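Local coordinates for protein meso-diaminopimelate dehydrogenase (Clostridium tetani, PDB 3WGY) that probably catalyses the NADP+-dependent oxidative deamination of meso-diaminopimelate, as its family does, and here holds 2-oxo-4-methylpentanoic acid in an engineered pocket, at residues G18-I23 with S281-V285; I99-F103 with L118-G122; W123-F128 with H145-G149. The protein carries 6 engineered substitutions. All blocks are in the same frame, centred on the assembly; numbering follows the deposited sequence.

Contact 1 (G18-I23 with S281-V285)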
loop_
_atom_site.group_PDB
_atom_site.type_symbol
_atom_site.label_atom_id
_atom_site.label_comp_id
_atom_site.label_asym_id
_atom_site.label_seq_id
_atom_site.Cartn_x
_atom_site.Cartn_y
_atom_site.Cartn_z
ATOM N N GLY B 18 -7.152 23.130 1.229
ATOM C CA GLY B 18 -7.247 21.832 0.583
ATOM C C GLY B 18 -8.177 20.902 1.342
ATOM O O GLY B 18 -8.907 20.109 0.740
ATOM N N VAL B 19 -8.150 20.996 2.669
ATOM C CA VAL B 19 -9.001 20.160 3.507
ATOM C C VAL B 19 -10.464 20.531 3.303
ATOM O O VAL B 19 -11.324 19.657 3.178
ATOM C CB VAL B 19 -8.646 20.321 4.998
ATOM C CG1 VAL B 19 -9.679 19.616 5.861
ATOM C CG2 VAL B 19 -7.273 19.737 5.259
ATOM N N GLU B 20 -10.742 21.833 3.274
ATOM C CA GLU B 20 -12.105 22.302 3.077
ATOM C C GLU B 20 -12.644 21.742 1.770
ATOM O O GLU B 20 -13.792 21.313 1.694
ATOM C CB GLU B 20 -12.148 23.832 3.038
ATOM C CG GLU B 20 -13.483 24.403 2.569
ATOM C CD GLU B 20 -13.518 25.915 2.626
ATOM O OE1 GLU B 20 -12.557 26.558 2.141
ATOM O OE2 GLU B 20 -14.507 26.458 3.148
ATOM N N LYS B 21 -11.802 21.749 0.742
ATOM C CA LYS B 21 -12.187 21.233 -0.565
ATOM C C LYS B 21 -12.484 19.742 -0.528
ATOM O O LYS B 21 -13.528 19.296 -0.999
ATOM C CB LYS B 21 -11.085 21.507 -1.591
ATOM C CG LYS B 21 -11.390 22.684 -2.481
ATOM C CD LYS B 21 -10.174 23.170 -3.247
ATOM C CE LYS B 21 -10.273 24.682 -3.428
ATOM N NZ LYS B 21 -9.286 25.250 -4.387
ATOM N N ALA B 22 -11.564 18.974 0.035
ATOM C CA ALA B 22 -11.732 17.534 0.106
ATOM C C ALA B 22 -12.992 17.122 0.867
ATOM O O ALA B 22 -13.641 16.136 0.513
ATOM C CB ALA B 22 -10.506 16.903 0.742
ATOM N N ILE B 23 -13.340 17.871 1.906
ATOM C CA ILE B 23 -14.521 17.544 2.683
ATOM C C ILE B 23 -15.764 17.578 1.801
ATOM O O ILE B 23 -16.755 16.923 2.104
ATOM C CB ILE B 23 -14.685 18.503 3.881
ATOM C CG1 ILE B 23 -13.585 18.234 4.910
ATOM C CG2 ILE B 23 -16.038 18.298 4.536
ATOM C CD1 ILE B 23 -13.608 19.169 6.088
ATOM N N SER B 281 -4.063 16.933 1.916
ATOM C CA SER B 281 -5.371 17.268 2.471
ATOM C C SER B 281 -6.364 16.112 2.361
ATOM O O SER B 281 -7.135 15.857 3.291
ATOM C CB SER B 281 -5.942 18.494 1.762
ATOM O OG SER B 281 -5.181 19.645 2.061
ATOM N N SER B 282 -6.360 15.424 1.222
ATOM C CA SER B 282 -7.265 14.294 1.027
ATOM C C SER B 282 -6.918 13.197 2.014
ATOM O O SER B 282 -7.802 12.538 2.566
ATOM C CB SER B 282 -7.154 13.735 -0.394
ATOM O OG SER B 282 -7.692 14.639 -1.327
ATOM N N VAL B 283 -5.622 12.994 2.224
ATOM C CA VAL B 283 -5.173 11.980 3.150
ATOM C C VAL B 283 -5.644 12.376 4.545
ATOM O O VAL B 283 -6.178 11.548 5.292
ATOM C CB VAL B 283 -3.625 11.851 3.143
ATOM C CG1 VAL B 283 -3.181 10.902 4.244
ATOM C CG2 VAL B 283 -3.150 11.349 1.767
ATOM N N LEU B 284 -5.460 13.651 4.887
ATOM C CA LEU B 284 -5.878 14.133 6.202
ATOM C C LEU B 284 -7.365 13.863 6.425
ATOM O O LEU B 284 -7.764 13.364 7.482
ATOM C CB LEU B 284 -5.583 15.635 6.351
ATOM C CG LEU B 284 -4.106 16.009 6.554
ATOM C CD1 LEU B 284 -3.938 17.531 6.551
ATOM C CD2 LEU B 284 -3.623 15.420 7.873
ATOM N N VAL B 285 -8.179 14.182 5.428
ATOM C CA VAL B 285 -9.614 13.968 5.531
ATOM C C VAL B 285 -9.976 12.496 5.711
ATOM O O VAL B 285 -10.777 12.163 6.585
ATOM C CB VAL B 285 -10.349 14.514 4.300
ATOM C CG1 VAL B 285 -11.835 14.153 4.375
ATOM C CG2 VAL B 285 -10.173 16.028 4.235
#
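Val285 and Ser281, one turn apart on helix 276-296, pack against Val19 and Ala22 of helix 14-23, the helix that follows the first strand of the Rossmann-type fold and its probable GxGxxG dinucleotide-binding turn. The helix axes pass 8.4 Å apart at a crossing angle of -60°. From the CB of Val285, which points toward helix 14-23, the two methyls part company. CG1 lies anti to the backbone N (chi1 174°), while CG2 lies beside that N and carries the contact. There Val285 CG2 rests 3.6 Å from Ala22 CB, and it also meets Val19 CG1 at 4.0 Å and Ile23 CG1 at 4.1 Å, so one methyl sits among three side chains spaced about one helical turn along the same face. Val19, by contrast, uses both methyls: beyond CG1 on Val285, its CG2 leans on the Ser281 side chain and reaches Leu284 CD1 at 4.2 Å, while the same residue also packs on Ile9 and Ile67 of the parallel sheet. The Ser281 hydroxyl lies within bonding reach of the carbonyl oxygens of Ala277, its stronger partner, and Ile15; its single proton serves one at a time or is shared. Its OG lies 3.3 Å from Val19 N but at a poor angle for bonding, and Ser281 CB is 3.3 Å from Gly18 C.

Contact 2 (I99-F103 with L118-G122)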
loop_
_atom_site.group_PDB
_atom_site.type_symbol
_atom_site.label_atom_id
_atom_site.label_comp_id
_atom_site.label_asym_id
_atom_site.label_seq_id
_atom_site.Cartn_x
_atom_site.Cartn_y
_atom_site.Cartn_z
ATOM N N ILE B 99 9.656 13.086 15.563
ATOM C CA ILE B 99 8.400 12.348 15.665
ATOM C C ILE B 99 8.228 11.610 16.998
ATOM O O ILE B 99 7.173 11.699 17.626
ATOM C CB ILE B 99 8.232 11.354 14.472
ATOM C CG1 ILE B 99 7.646 12.098 13.270
ATOM C CG2 ILE B 99 7.327 10.191 14.860
ATOM C CD1 ILE B 99 7.378 11.224 12.053
ATOM N N PRO B 100 9.257 10.872 17.448
ATOM C CA PRO B 100 9.138 10.151 18.721
ATOM C C PRO B 100 8.689 11.066 19.856
ATOM O O PRO B 100 7.829 10.706 20.659
ATOM C CB PRO B 100 10.549 9.615 18.941
ATOM C CG PRO B 100 11.007 9.335 17.545
ATOM C CD PRO B 100 10.551 10.578 16.803
ATOM N N GLN B 101 9.276 12.256 19.903
ATOM C CA GLN B 101 8.965 13.240 20.933
ATOM C C GLN B 101 7.565 13.818 20.781
ATOM O O GLN B 101 6.874 14.056 21.771
ATOM C CB GLN B 101 9.993 14.372 20.888
ATOM C CG GLN B 101 9.831 15.421 21.972
ATOM C CD GLN B 101 9.570 16.804 21.409
ATOM O OE1 GLN B 101 10.002 17.803 21.979
ATOM N NE2 GLN B 101 8.851 16.869 20.288
ATOM N N HIS B 102 7.155 14.060 19.539
ATOM C CA HIS B 102 5.834 14.611 19.278
ATOM C C HIS B 102 4.796 13.608 19.759
ATOM O O HIS B 102 3.771 13.982 20.334
ATOM C CB HIS B 102 5.661 14.870 17.780
ATOM C CG HIS B 102 4.349 15.501 17.422
ATOM N ND1 HIS B 102 3.971 16.747 17.883
ATOM C CD2 HIS B 102 3.336 15.066 16.634
ATOM C CE1 HIS B 102 2.783 17.051 17.392
ATOM N NE2 HIS B 102 2.376 16.048 16.633
ATOM N N PHE B 103 5.081 12.330 19.527
ATOM C CA PHE B 103 4.182 11.259 19.934
ATOM C C PHE B 103 3.947 11.287 21.441
ATOM O O PHE B 103 2.806 11.337 21.899
ATOM C CB PHE B 103 4.761 9.897 19.542
ATOM C CG PHE B 103 3.822 8.755 19.795
ATOM C CD1 PHE B 103 2.703 8.575 18.992
ATOM C CD2 PHE B 103 4.025 7.893 20.866
ATOM C CE1 PHE B 103 1.794 7.554 19.250
ATOM C CE2 PHE B 103 3.122 6.867 21.138
ATOM C CZ PHE B 103 2.002 6.699 20.326
ATOM N N LEU B 118 -4.157 11.644 16.113
ATOM C CA LEU B 118 -3.399 10.995 15.052
ATOM C C LEU B 118 -2.277 11.939 14.630
ATOM O O LEU B 118 -2.529 13.059 14.197
ATOM C CB LEU B 118 -4.299 10.696 13.850
ATOM C CG LEU B 118 -3.541 10.280 12.586
ATOM C CD1 LEU B 118 -2.719 9.030 12.883
ATOM C CD2 LEU B 118 -4.534 10.028 11.444
ATOM N N ILE B 119 -1.038 11.492 14.771
ATOM C CA ILE B 119 0.093 12.324 14.384
ATOM C C ILE B 119 0.809 11.779 13.150
ATOM O O ILE B 119 0.727 10.589 12.840
ATOM C CB ILE B 119 1.144 12.420 15.505
ATOM C CG1 ILE B 119 1.913 11.104 15.602
ATOM C CG2 ILE B 119 0.460 12.716 16.847
ATOM C CD1 ILE B 119 3.211 11.211 16.357
ATOM N N SER B 120 1.491 12.678 12.448
ATOM C CA SER B 120 2.288 12.345 11.280
ATOM C C SER B 120 1.637 11.593 10.121
ATOM O O SER B 120 2.193 10.607 9.624
ATOM C CB SER B 120 3.536 11.582 11.733
ATOM O OG SER B 120 4.285 12.334 12.679
ATOM N N THR B 121 0.469 12.043 9.680
ATOM C CA THR B 121 -0.168 11.401 8.537
ATOM C C THR B 121 0.070 12.305 7.317
ATOM O O THR B 121 0.526 13.442 7.461
ATOM C CB THR B 121 -1.683 11.159 8.774
ATOM O OG1 THR B 121 -2.208 10.357 7.706
ATOM C CG2 THR B 121 -2.437 12.461 8.844
ATOM N N GLY B 122 -0.226 11.792 6.127
ATOM C CA GLY B 122 -0.007 12.533 4.893
ATOM C C GLY B 122 0.642 11.537 3.945
ATOM O O GLY B 122 0.404 10.332 4.104
#
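Ile119 projects toward the first turn of helix 99-113 and meets His102 and Phe103 with different branches. Its CB lies 3.6 Å from His102 CD2, close to the plane of the imidazole and at its edge, and its CG2 reaches the same ring atom at 3.7 Å. The two side chains run past each other in opposite senses. CG1 of Ile119 stands between the backbone N and the carbonyl carbon (chi1 74°), and from there it carries CD1 out to Phe103. This methyl touches Phe103 CA at 3.7 Å and meets the phenyl ring at its edge, in plane, 3.8 Å from Phe103 CD1; the side chains cross at about a right angle. One residue on, the Ser120 hydroxyl packs alongside the tip of Ile99, whose CD1 is 3.3 Å from Ser120 OG and whose CG1 is 3.4 Å away.

The contact belongs to a beta-alpha-beta crossover of the Rossmann-type domain (strand 88-90, helix 99-113, strand 116-118), and the loop after strand 116-118 emerges beside the first turn of the helix. A second shell fixes the polar groups. Asp91 receives His102 NE2 on OD2 and the backbone N of Ser120 on OD1, thereby bridging the two segments, while Ser120 OG hydrogen-bonds to the carbonyl oxygen of Phe93. The ring of Phe93 stacks with that of His102. Beyond these, Arg322 of the second subunit makes a cation-pi contact with Phe103, and Leu326 of that subunit packs on Ile99 and Ser120.

Contact 3 (W123-F128 with H145-G149)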
loop_
_atom_site.group_PDB
_atom_site.type_symbol
_atom_site.label_atom_id
_atom_site.label_comp_id
_atom_site.label_asym_id
_atom_site.label_seq_id
_atom_site.Cartn_x
_atom_site.Cartn_y
_atom_site.Cartn_z
ATOM N N TRP B 123 1.438 11.981 2.970
ATOM C CA TRP B 123 2.065 10.993 2.098
ATOM C C TRP B 123 3.428 10.567 2.635
ATOM O O TRP B 123 3.810 9.412 2.494
ATOM C CB TRP B 123 2.126 11.442 0.616
ATOM C CG TRP B 123 2.746 12.773 0.259
ATOM C CD1 TRP B 123 2.193 14.014 0.427
ATOM C CD2 TRP B 123 3.983 12.980 -0.448
ATOM N NE1 TRP B 123 3.003 14.974 -0.140
ATOM C CE2 TRP B 123 4.107 14.369 -0.681
ATOM C CE3 TRP B 123 4.994 12.125 -0.907
ATOM C CZ2 TRP B 123 5.204 14.925 -1.355
ATOM C CZ3 TRP B 123 6.086 12.680 -1.580
ATOM C CH2 TRP B 123 6.179 14.066 -1.796
ATOM N N ASP B 124 4.159 11.492 3.256
ATOM C CA ASP B 124 5.430 11.148 3.900
ATOM C C ASP B 124 5.819 12.240 4.878
ATOM O O ASP B 124 6.289 13.307 4.480
ATOM C CB ASP B 124 6.571 10.932 2.905
ATOM C CG ASP B 124 7.747 10.171 3.530
ATOM O OD1 ASP B 124 7.684 9.873 4.748
ATOM O OD2 ASP B 124 8.730 9.864 2.815
ATOM N N PRO B 125 5.645 11.977 6.182
ATOM C CA PRO B 125 5.113 10.720 6.731
ATOM C C PRO B 125 3.661 10.425 6.344
ATOM O O PRO B 125 2.905 11.320 5.954
ATOM C CB PRO B 125 5.280 10.914 8.236
ATOM C CG PRO B 125 5.002 12.381 8.390
ATOM C CD PRO B 125 5.815 12.978 7.253
ATOM N N GLY B 126 3.284 9.156 6.465
ATOM C CA GLY B 126 1.936 8.749 6.127
ATOM C C GLY B 126 1.937 7.530 5.229
ATOM O O GLY B 126 2.352 6.446 5.642
ATOM N N LEU B 127 1.491 7.703 3.988
ATOM C CA LEU B 127 1.438 6.578 3.062
ATOM C C LEU B 127 2.809 5.954 2.801
ATOM O O LEU B 127 2.933 4.732 2.742
ATOM C CB LEU B 127 0.788 7.008 1.747
ATOM C CG LEU B 127 -0.575 7.683 1.929
ATOM C CD1 LEU B 127 -1.192 7.948 0.568
ATOM C CD2 LEU B 127 -1.491 6.793 2.760
ATOM N N PHE B 128 3.841 6.774 2.648
ATOM C CA PHE B 128 5.160 6.213 2.402
ATOM C C PHE B 128 5.625 5.378 3.585
ATOM O O PHE B 128 6.242 4.328 3.408
ATOM C CB PHE B 128 6.167 7.326 2.091
ATOM C CG PHE B 128 6.113 7.809 0.666
ATOM C CD1 PHE B 128 5.076 7.428 -0.176
ATOM C CD2 PHE B 128 7.091 8.656 0.172
ATOM C CE1 PHE B 128 5.020 7.890 -1.490
ATOM C CE2 PHE B 128 7.043 9.122 -1.145
ATOM C CZ PHE B 128 6.010 8.741 -1.974
ATOM N N HIS B 145 14.052 1.344 -0.489
ATOM C CA HIS B 145 14.533 2.545 -1.139
ATOM C C HIS B 145 13.411 3.567 -1.301
ATOM O O HIS B 145 12.417 3.299 -1.983
ATOM C CB HIS B 145 15.098 2.201 -2.516
ATOM C CG HIS B 145 16.279 1.279 -2.475
ATOM N ND1 HIS B 145 17.451 1.601 -1.820
ATOM C CD2 HIS B 145 16.477 0.058 -3.026
ATOM C CE1 HIS B 145 18.320 0.618 -1.971
ATOM N NE2 HIS B 145 17.755 -0.328 -2.698
ATOM N N THR B 146 13.556 4.728 -0.668
ATOM C CA THR B 146 12.559 5.775 -0.812
ATOM C C THR B 146 13.174 6.917 -1.618
ATOM O O THR B 146 14.294 7.356 -1.341
ATOM C CB THR B 146 12.078 6.343 0.543
ATOM O OG1 THR B 146 11.574 5.285 1.365
ATOM C CG2 THR B 146 10.959 7.343 0.319
ATOM N N PHE B 147 12.447 7.373 -2.628
ATOM C CA PHE B 147 12.895 8.482 -3.474
ATOM C C PHE B 147 11.811 9.551 -3.403
ATOM O O PHE B 147 10.625 9.231 -3.342
ATOM C CB PHE B 147 13.052 8.039 -4.930
ATOM C CG PHE B 147 14.140 7.024 -5.160
ATOM C CD1 PHE B 147 14.011 5.727 -4.700
ATOM C CD2 PHE B 147 15.277 7.362 -5.890
ATOM C CE1 PHE B 147 14.994 4.769 -4.965
ATOM C CE2 PHE B 147 16.265 6.413 -6.163
ATOM C CZ PHE B 147 16.120 5.114 -5.699
ATOM N N TRP B 148 12.130 10.771 -3.404
ATOM C CA TRP B 148 11.125 11.815 -3.368
ATOM C C TRP B 148 11.079 12.473 -4.749
ATOM O O TRP B 148 11.976 13.225 -5.129
ATOM C CB TRP B 148 11.448 12.794 -2.237
ATOM C CG TRP B 148 11.292 12.120 -0.884
ATOM C CD1 TRP B 148 10.133 11.969 -0.168
ATOM C CD2 TRP B 148 12.307 11.414 -0.150
ATOM N NE1 TRP B 148 10.362 11.209 0.962
ATOM C CE2 TRP B 148 11.687 10.858 0.998
ATOM C CE3 TRP B 148 13.678 11.194 -0.353
ATOM C CZ2 TRP B 148 12.393 10.098 1.940
ATOM C CZ3 TRP B 148 14.382 10.433 0.588
ATOM C CH2 TRP B 148 13.734 9.895 1.720
ATOM N N GLY B 149 10.032 12.106 -5.498
ATOM C CA GLY B 149 9.789 12.568 -6.860
ATOM C C GLY B 149 10.026 14.034 -7.066
ATOM O O GLY B 149 10.285 14.750 -6.098
#
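Trp148 brings the edge of its indole to Asp124, and the two side chains cross at about a right angle with carboxylate and ring planes only 21° apart. Trp148 NE1 donates to Asp124 OD2 at 2.8 Å with an N-H...O angle of 158°, although OD2 sits too close to another modelled atom, which leaves this geometry doubtful. Asp124 CG, anti to the backbone N (chi1 -162°), sends the carboxylate across to the indole. Arg132 is its stronger partner, forming a salt bridge to OD2 and also donating to Thr146 OG1. Thr146 CG2 lies over one face of the Trp148 indole, 3.4 Å above its plane and offset toward the rim; the same methyl is 4.1 Å from Phe128 CD2. Trp148 NE1 lies at the edge of the Phe128 ring, 4.2 Å from Phe128 CD2. Beside NE1 on the same edge, Trp148 CD1 lies 4.3 Å from Trp123 CZ3. The side chain of Trp148 is about 10 Å from the bound 2-oxo-4-methylpentanoic acid. The contact joins the start of helix 123-138 to the end of strand 142-147, outermost in the antiparallel sheet, with Phe128 packing on Val253 and Phe269 of its other two strands and Trp123 on Phe279 of helix 276-296.

From the N terminus, helix 14-23 opens the long loop that contact 1 closes only at 281-285, after 257 intervening residues; contacts 2 and 3 both nest inside it. Contact 2 closes a short loop of 14 residues around most of helix 99-113 and strand 116-118. Contact 3 follows in series, with 16 residues between its segments. Residues 118-128 run without a break through both, 118-122 ending contact 2 and 123-128 opening contact 3, and Gly122 O probably accepts a hydrogen bond from Leu127 N. Helix 276-296 unites the set: Leu284 and Val283 pack on Thr121, and Val283 on Leu127. The Rossmann-type domain is thus tied to the antiparallel sheet, and all three contacts touch the second subunit.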